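Methyltransferase-like protein 5 (Pyrococcus horikoshii, PDB 1WY7) probably acts as an S-adenosylmethionine-dependent methyltransferase, perhaps on RNA, and binds the product S-adenosyl-L-homocysteine. Local coordinates at residues A[7-19]-A[59-71]. Sequence-based numbering, arbitrary orientation.
Sequences ELAIALSKLKGFK and GTGVLSYGALLLG. With SAH (S-adenosyl-L-homocysteine), chain E.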
ATOM      1  N   GLU A   7     -16.212   6.860   6.729  1.00 55.37           N
ATOM      2  CA  GLU A   7     -16.944   6.891   5.461  1.00 53.73           C
ATOM      3  C   GLU A   7     -16.052   6.310   4.367  1.00 50.31           C
ATOM      4  O   GLU A   7     -16.500   5.537   3.518  1.00 48.39           O
ATOM      5  CB  GLU A   7     -17.327   8.324   5.074  1.00 56.69           C
ATOM      6  CG  GLU A   7     -18.629   8.814   5.682  1.00 63.60           C
ATOM      7  CD  GLU A   7     -18.447  10.073   6.509  1.00 67.08           C
ATOM      8  OE1 GLU A   7     -17.537  10.087   7.371  1.00 69.68           O
ATOM      9  OE2 GLU A   7     -19.215  11.041   6.306  1.00 69.37           O
ATOM     10  N   LEU A   8     -14.779   6.697   4.400  1.00 46.80           N
ATOM     11  CA  LEU A   8     -13.811   6.228   3.423  1.00 43.26           C
ATOM     12  C   LEU A   8     -13.635   4.714   3.565  1.00 41.07           C
ATOM     13  O   LEU A   8     -13.630   3.981   2.570  1.00 38.16           O
ATOM     14  CB  LEU A   8     -12.474   6.957   3.623  1.00 42.07           C
ATOM     15  CG  LEU A   8     -11.288   6.592   2.715  1.00 39.74           C
ATOM     16  CD1 LEU A   8     -11.674   6.717   1.253  1.00 35.65           C
ATOM     17  CD2 LEU A   8     -10.131   7.522   3.025  1.00 39.82           C
ATOM     18  N   ALA A   9     -13.511   4.252   4.805  1.00 39.04           N
ATOM     19  CA  ALA A   9     -13.340   2.828   5.071  1.00 39.46           C
ATOM     20  C   ALA A   9     -14.516   2.048   4.501  1.00 39.54           C
ATOM     21  O   ALA A   9     -14.335   0.998   3.884  1.00 40.26           O
ATOM     22  CB  ALA A   9     -13.219   2.583   6.572  1.00 35.81           C
ATOM     23  N   ILE A  10     -15.719   2.575   4.709  1.00 39.76           N
ATOM     24  CA  ILE A  10     -16.946   1.945   4.221  1.00 40.11           C
ATOM     25  C   ILE A  10     -16.935   1.857   2.700  1.00 38.37           C
ATOM     26  O   ILE A  10     -17.225   0.812   2.108  1.00 37.98           O
ATOM     27  CB  ILE A  10     -18.191   2.767   4.665  1.00 42.13           C
ATOM     28  CG1 ILE A  10     -18.396   2.620   6.176  1.00 42.51           C
ATOM     29  CG2 ILE A  10     -19.433   2.324   3.900  1.00 41.75           C
ATOM     30  CD1 ILE A  10     -19.535   3.483   6.730  1.00 43.49           C
ATOM     31  N   ALA A  11     -16.613   2.972   2.066  1.00 37.31           N
ATOM     32  CA  ALA A  11     -16.570   3.011   0.615  1.00 38.68           C
ATOM     33  C   ALA A  11     -15.492   2.070   0.062  1.00 39.14           C
ATOM     34  O   ALA A  11     -15.696   1.419  -0.973  1.00 39.96           O
ATOM     35  CB  ALA A  11     -16.323   4.436   0.139  1.00 35.93           C
ATOM     36  N   LEU A  12     -14.354   1.988   0.750  1.00 36.92           N
ATOM     37  CA  LEU A  12     -13.268   1.116   0.304  1.00 36.63           C
ATOM     38  C   LEU A  12     -13.642  -0.356   0.425  1.00 37.99           C
ATOM     39  O   LEU A  12     -13.208  -1.169  -0.383  1.00 36.01           O
ATOM     40  CB  LEU A  12     -11.979   1.387   1.103  1.00 32.00           C
ATOM     41  CG  LEU A  12     -11.335   2.754   0.863  1.00 30.31           C
ATOM     42  CD1 LEU A  12     -10.095   2.904   1.709  1.00 29.36           C
ATOM     43  CD2 LEU A  12     -11.018   2.912  -0.619  1.00 27.65           C
ATOM     44  N   SER A  13     -14.458  -0.689   1.423  1.00 40.26           N
ATOM     45  CA  SER A  13     -14.869  -2.074   1.648  1.00 42.79           C
ATOM     46  C   SER A  13     -15.824  -2.594   0.579  1.00 43.21           C
ATOM     47  O   SER A  13     -16.045  -3.803   0.468  1.00 45.68           O
ATOM     48  CB  SER A  13     -15.534  -2.208   3.017  1.00 44.00           C
ATOM     49  OG  SER A  13     -16.767  -1.504   3.046  1.00 46.96           O
ATOM     50  N   LYS A  14     -16.385  -1.685  -0.209  1.00 43.13           N
ATOM     51  CA  LYS A  14     -17.316  -2.064  -1.264  1.00 43.46           C
ATOM     52  C   LYS A  14     -16.655  -2.524  -2.558  1.00 43.65           C
ATOM     53  O   LYS A  14     -17.331  -3.031  -3.452  1.00 44.10           O
ATOM     54  CB  LYS A  14     -18.263  -0.905  -1.558  1.00 44.15           C
ATOM     55  CG  LYS A  14     -19.218  -0.628  -0.414  1.00 44.53           C
ATOM     56  CD  LYS A  14     -20.049   0.609  -0.667  1.00 43.27           C
ATOM     57  CE  LYS A  14     -21.057   0.805   0.452  1.00 43.96           C
ATOM     58  NZ  LYS A  14     -21.892   2.013   0.210  1.00 45.43           N
ATOM     59  N   LEU A  15     -15.339  -2.355  -2.658  1.00 42.82           N
ATOM     60  CA  LEU A  15     -14.596  -2.775  -3.848  1.00 41.84           C
ATOM     61  C   LEU A  15     -14.502  -4.294  -3.933  1.00 41.78           C
ATOM     62  O   LEU A  15     -14.536  -4.986  -2.917  1.00 40.85           O
ATOM     63  CB  LEU A  15     -13.173  -2.197  -3.833  1.00 41.72           C
ATOM     64  CG  LEU A  15     -12.989  -0.677  -3.938  1.00 43.13           C
ATOM     65  CD1 LEU A  15     -11.498  -0.336  -3.979  1.00 44.09           C
ATOM     66  CD2 LEU A  15     -13.667  -0.168  -5.199  1.00 42.20           C
ATOM     67  N   LYS A  16     -14.370  -4.807  -5.151  1.00 42.35           N
ATOM     68  CA  LYS A  16     -14.249  -6.246  -5.371  1.00 42.53           C
ATOM     69  C   LYS A  16     -12.895  -6.761  -4.889  1.00 41.02           C
ATOM     70  O   LYS A  16     -11.897  -6.054  -4.988  1.00 39.82           O
ATOM     71  CB  LYS A  16     -14.426  -6.555  -6.860  1.00 44.66           C
ATOM     72  CG  LYS A  16     -15.844  -6.328  -7.366  1.00 48.65           C
ATOM     73  CD  LYS A  16     -16.290  -4.883  -7.156  1.00 53.81           C
ATOM     74  CE  LYS A  16     -17.815  -4.722  -7.237  1.00 54.84           C
ATOM     75  NZ  LYS A  16     -18.367  -4.955  -8.602  1.00 56.52           N
ATOM     76  N   GLY A  17     -12.868  -7.989  -4.365  1.00 40.27           N
ATOM     77  CA  GLY A  17     -11.628  -8.580  -3.882  1.00 39.28           C
ATOM     78  C   GLY A  17     -10.969  -9.469  -4.925  1.00 39.93           C
ATOM     79  O   GLY A  17     -11.405  -9.506  -6.078  1.00 37.86           O
ATOM     80  N   PHE A  18      -9.914 -10.181  -4.528  1.00 41.09           N
ATOM     81  CA  PHE A  18      -9.192 -11.078  -5.437  1.00 41.12           C
ATOM     82  C   PHE A  18     -10.052 -12.247  -5.910  1.00 43.74           C
ATOM     83  O   PHE A  18     -10.767 -12.854  -5.123  1.00 43.00           O
ATOM     84  CB  PHE A  18      -7.953 -11.661  -4.756  1.00 36.34           C
ATOM     85  CG  PHE A  18      -6.856 -10.667  -4.504  1.00 32.88           C
ATOM     86  CD1 PHE A  18      -6.799  -9.959  -3.308  1.00 31.61           C
ATOM     87  CD2 PHE A  18      -5.865 -10.452  -5.459  1.00 31.56           C
ATOM     88  CE1 PHE A  18      -5.767  -9.055  -3.063  1.00 30.79           C
ATOM     89  CE2 PHE A  18      -4.828  -9.548  -5.227  1.00 30.97           C
ATOM     90  CZ  PHE A  18      -4.778  -8.849  -4.026  1.00 31.15           C
ATOM     91  N   LYS A  19      -9.962 -12.561  -7.196  1.00 48.86           N
ATOM     92  CA  LYS A  19     -10.701 -13.667  -7.808  1.00 54.04           C
ATOM     93  C   LYS A  19     -10.282 -15.006  -7.181  1.00 55.34           C
ATOM     94  O   LYS A  19     -11.119 -15.784  -6.707  1.00 55.16           O
ATOM     95  CB  LYS A  19     -10.403 -13.702  -9.311  1.00 57.30           C
ATOM     96  CG  LYS A  19      -8.959 -14.152  -9.666  1.00 61.69           C
ATOM     97  CD  LYS A  19      -7.866 -13.294  -8.991  1.00 62.66           C
ATOM     98  CE  LYS A  19      -6.553 -14.079  -8.847  1.00 63.50           C
ATOM     99  NZ  LYS A  19      -5.437 -13.293  -8.216  1.00 62.71           N
ATOM    100  N   GLY A  59      -2.501  -4.804  -6.070  1.00 28.36           N
ATOM    101  CA  GLY A  59      -3.527  -5.827  -5.928  1.00 26.50           C
ATOM    102  C   GLY A  59      -4.868  -5.464  -6.548  1.00 27.69           C
ATOM    103  O   GLY A  59      -4.959  -5.240  -7.765  1.00 25.74           O
ATOM    104  N   THR A  60      -5.912  -5.405  -5.715  1.00 27.43           N
ATOM    105  CA  THR A  60      -7.254  -5.064  -6.197  1.00 28.87           C
ATOM    106  C   THR A  60      -7.464  -3.559  -6.324  1.00 29.85           C
ATOM    107  O   THR A  60      -8.500  -3.122  -6.826  1.00 30.53           O
ATOM    108  CB  THR A  60      -8.384  -5.617  -5.289  1.00 26.99           C
ATOM    109  OG1 THR A  60      -8.271  -5.064  -3.971  1.00 26.79           O
ATOM    110  CG2 THR A  60      -8.307  -7.122  -5.214  1.00 28.21           C
ATOM    111  N   GLY A  61      -6.495  -2.770  -5.863  1.00 29.92           N
ATOM    112  CA  GLY A  61      -6.609  -1.326  -5.967  1.00 28.91           C
ATOM    113  C   GLY A  61      -7.264  -0.549  -4.829  1.00 27.68           C
ATOM    114  O   GLY A  61      -7.659   0.591  -5.029  1.00 28.73           O
ATOM    115  N   VAL A  62      -7.367  -1.128  -3.637  1.00 28.35           N
ATOM    116  CA  VAL A  62      -7.996  -0.410  -2.519  1.00 27.25           C
ATOM    117  C   VAL A  62      -7.285   0.911  -2.217  1.00 28.53           C
ATOM    118  O   VAL A  62      -7.930   1.963  -2.143  1.00 26.78           O
ATOM    119  CB  VAL A  62      -8.006  -1.255  -1.220  1.00 26.90           C
ATOM    120  CG1 VAL A  62      -8.491  -0.409  -0.060  1.00 26.30           C
ATOM    121  CG2 VAL A  62      -8.902  -2.476  -1.388  1.00 24.15           C
ATOM    122  N   LEU A  63      -5.963   0.858  -2.041  1.00 28.32           N
ATOM    123  CA  LEU A  63      -5.192   2.059  -1.743  1.00 26.65           C
ATOM    124  C   LEU A  63      -5.233   3.054  -2.897  1.00 27.00           C
ATOM    125  O   LEU A  63      -5.327   4.265  -2.684  1.00 23.30           O
ATOM    126  CB  LEU A  63      -3.733   1.700  -1.425  1.00 26.64           C
ATOM    127  CG  LEU A  63      -3.504   0.892  -0.147  1.00 24.54           C
ATOM    128  CD1 LEU A  63      -2.013   0.740   0.083  1.00 23.59           C
ATOM    129  CD2 LEU A  63      -4.149   1.615   1.058  1.00 26.57           C
ATOM    130  N   SER A  64      -5.166   2.532  -4.115  1.00 26.40           N
ATOM    131  CA  SER A  64      -5.195   3.361  -5.313  1.00 27.48           C
ATOM    132  C   SER A  64      -6.514   4.113  -5.419  1.00 28.27           C
ATOM    133  O   SER A  64      -6.539   5.314  -5.696  1.00 26.17           O
ATOM    134  CB  SER A  64      -5.035   2.486  -6.555  1.00 26.64           C
ATOM    135  OG  SER A  64      -3.751   1.904  -6.606  1.00 25.57           O
ATOM    136  N   TYR A  65      -7.605   3.382  -5.215  1.00 27.91           N
ATOM    137  CA  TYR A  65      -8.946   3.957  -5.285  1.00 29.51           C
ATOM    138  C   TYR A  65      -9.090   5.089  -4.257  1.00 29.17           C
ATOM    139  O   TYR A  65      -9.546   6.195  -4.590  1.00 26.73           O
ATOM    140  CB  TYR A  65      -9.985   2.857  -5.036  1.00 30.88           C
ATOM    141  CG  TYR A  65     -11.423   3.295  -5.190  1.00 32.40           C
ATOM    142  CD1 TYR A  65     -12.141   3.799  -4.108  1.00 34.43           C
ATOM    143  CD2 TYR A  65     -12.071   3.184  -6.414  1.00 33.70           C
ATOM    144  CE1 TYR A  65     -13.472   4.177  -4.242  1.00 36.96           C
ATOM    145  CE2 TYR A  65     -13.399   3.557  -6.561  1.00 35.76           C
ATOM    146  CZ  TYR A  65     -14.094   4.051  -5.471  1.00 37.98           C
ATOM    147  OH  TYR A  65     -15.419   4.397  -5.599  1.00 41.73           O
ATOM    148  N   GLY A  66      -8.679   4.810  -3.019  1.00 27.43           N
ATOM    149  CA  GLY A  66      -8.752   5.799  -1.960  1.00 28.09           C
ATOM    150  C   GLY A  66      -7.966   7.054  -2.292  1.00 29.00           C
ATOM    151  O   GLY A  66      -8.436   8.178  -2.054  1.00 28.85           O
ATOM    152  N   ALA A  67      -6.768   6.870  -2.843  1.00 27.07           N
ATOM    153  CA  ALA A  67      -5.915   7.993  -3.208  1.00 28.70           C
ATOM    154  C   ALA A  67      -6.604   8.847  -4.264  1.00 30.02           C
ATOM    155  O   ALA A  67      -6.641  10.075  -4.147  1.00 29.79           O
ATOM    156  CB  ALA A  67      -4.565   7.498  -3.736  1.00 25.00           C
ATOM    157  N   LEU A  68      -7.133   8.198  -5.301  1.00 32.67           N
ATOM    158  CA  LEU A  68      -7.829   8.909  -6.364  1.00 34.33           C
ATOM    159  C   LEU A  68      -9.021   9.632  -5.746  1.00 37.29           C
ATOM    160  O   LEU A  68      -9.283  10.799  -6.036  1.00 38.43           O
ATOM    161  CB  LEU A  68      -8.345   7.949  -7.441  1.00 32.14           C
ATOM    162  CG  LEU A  68      -7.498   7.530  -8.649  1.00 32.70           C
ATOM    163  CD1 LEU A  68      -6.742   8.720  -9.231  1.00 27.84           C
ATOM    164  CD2 LEU A  68      -6.553   6.467  -8.227  1.00 34.30           C
ATOM    165  N   LEU A  69      -9.742   8.914  -4.894  1.00 38.70           N
ATOM    166  CA  LEU A  69     -10.911   9.448  -4.208  1.00 40.42           C
ATOM    167  C   LEU A  69     -10.516  10.697  -3.413  1.00 40.40           C
ATOM    168  O   LEU A  69     -11.283  11.659  -3.318  1.00 42.20           O
ATOM    169  CB  LEU A  69     -11.465   8.376  -3.262  1.00 40.80           C
ATOM    170  CG  LEU A  69     -12.916   8.425  -2.794  1.00 43.60           C
ATOM    171  CD1 LEU A  69     -13.137   9.664  -1.954  1.00 45.62           C
ATOM    172  CD2 LEU A  69     -13.844   8.400  -4.005  1.00 43.18           C
ATOM    173  N   LEU A  70      -9.313  10.685  -2.850  1.00 38.52           N
ATOM    174  CA  LEU A  70      -8.851  11.816  -2.064  1.00 36.53           C
ATOM    175  C   LEU A  70      -8.133  12.897  -2.869  1.00 36.50           C
ATOM    176  O   LEU A  70      -7.512  13.779  -2.299  1.00 38.34           O
ATOM    177  CB  LEU A  70      -7.971  11.330  -0.911  1.00 35.78           C
ATOM    178  CG  LEU A  70      -8.658  10.994   0.423  1.00 34.66           C
ATOM    179  CD1 LEU A  70      -9.960  10.286   0.201  1.00 34.67           C
ATOM    180  CD2 LEU A  70      -7.729  10.149   1.269  1.00 34.79           C
ATOM    181  N   GLY A  71      -8.208  12.824  -4.194  1.00 36.76           N
ATOM    182  CA  GLY A  71      -7.605  13.862  -5.015  1.00 34.21           C
ATOM    183  C   GLY A  71      -6.232  13.677  -5.620  1.00 34.51           C
ATOM    184  O   GLY A  71      -5.609  14.661  -6.032  1.00 33.41           O
TER
HETATM  185  N   SAH E1001      -5.427  -5.628  -2.307  1.00 49.91           N
HETATM  186  CA  SAH E1001      -4.399  -4.863  -1.573  1.00 50.93           C
HETATM  187  CB  SAH E1001      -3.031  -5.442  -1.967  1.00 47.39           C
HETATM  188  CG  SAH E1001      -2.744  -6.521  -0.986  1.00 45.85           C
HETATM  189  SD  SAH E1001      -1.277  -7.567  -1.043  1.00 42.13           S
HETATM  190  C   SAH E1001      -4.610  -3.411  -1.913  1.00 51.79           C
HETATM  191  O   SAH E1001      -5.747  -3.059  -2.354  1.00 52.57           O
HETATM  192  OXT SAH E1001      -3.585  -2.675  -1.723  1.00 50.06           O
HETATM  193  C5' SAH E1001      -0.101  -6.752  -2.102  1.00 42.38           C
HETATM  194  C4' SAH E1001       0.091  -7.249  -3.544  1.00 38.73           C
HETATM  195  O4' SAH E1001       1.505  -7.442  -3.795  1.00 37.04           O
HETATM  196  C3' SAH E1001      -0.486  -8.626  -3.879  1.00 37.81           C
HETATM  197  O3' SAH E1001      -1.681  -8.322  -4.627  1.00 35.00           O
HETATM  198  C2' SAH E1001       0.538  -9.306  -4.803  1.00 35.76           C
HETATM  199  O2' SAH E1001       0.146  -9.940  -5.999  1.00 33.23           O
HETATM  200  C1' SAH E1001       1.609  -8.215  -4.968  1.00 36.68           C
HETATM  201  N9  SAH E1001       2.972  -8.716  -5.077  1.00 38.09           N
HETATM  202  C8  SAH E1001       3.607  -9.752  -4.416  1.00 37.31           C
HETATM  203  N7  SAH E1001       4.862  -9.910  -4.758  1.00 37.18           N
HETATM  204  C5  SAH E1001       5.081  -8.916  -5.707  1.00 37.77           C
HETATM  205  C6  SAH E1001       6.218  -8.523  -6.464  1.00 36.07           C
HETATM  206  N6  SAH E1001       7.409  -9.151  -6.347  1.00 38.76           N
HETATM  207  N1  SAH E1001       6.119  -7.475  -7.349  1.00 35.81           N
HETATM  208  C2  SAH E1001       4.928  -6.842  -7.457  1.00 37.11           C
HETATM  209  N3  SAH E1001       3.780  -7.115  -6.793  1.00 39.36           N
HETATM  210  C4  SAH E1001       3.922  -8.174  -5.918  1.00 38.06           C
HETATM  211  O   HOH W   1     -16.982   3.004  -3.234  1.00 58.43           O
HETATM  212  O   HOH W   2     -10.865  -4.767  -2.903  1.00 31.11           O
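Helix 7-13 crosses helix 62-69 obliquely, with 131° between their N-to-C directions and their axes 10.2 Å apart at closest approach, and the chain beyond it continues as a loop past Thr60 to the ligand. Leu8 and Leu70 meet tip to tip, methyl against methyl, whereas Leu12 sets CD2 at the edge of the Tyr65 ring; Gly66, lacking a side chain, lets that leucine approach the helix backbone. Leu15 divides its branches: CD1 packs on Tyr65 CB at 3.7 Å, while CD2 sits over the ring face in a CH-pi contact. The buried tyrosine's hydroxyl bonds Glu94 and accepts from a water shared with Ala11 O. In this Rossmann-like methyltransferase fold, Gly59, Thr60 and Gly61 belong to the glycine-rich turn between the first strand and helix 62-69, with Gly61 at the N-cap, and Val62 N, in the first turn of the helix, donates to SAH O (2.8 Å). Gly59 has positive phi, and a CB there would strike both Phe18 and SAH. Thr60, with CG2 anti to its carbonyl carbon, lays that methyl over the Phe18 ring, 3.8 Å from its centroid, while OG1 accepts a weak bond from SAH N. Phe18 turns its edge to SAH O3'; an alanine here would probably leave Thr60 CG2 without its aromatic cover and open a gap beside the ribose.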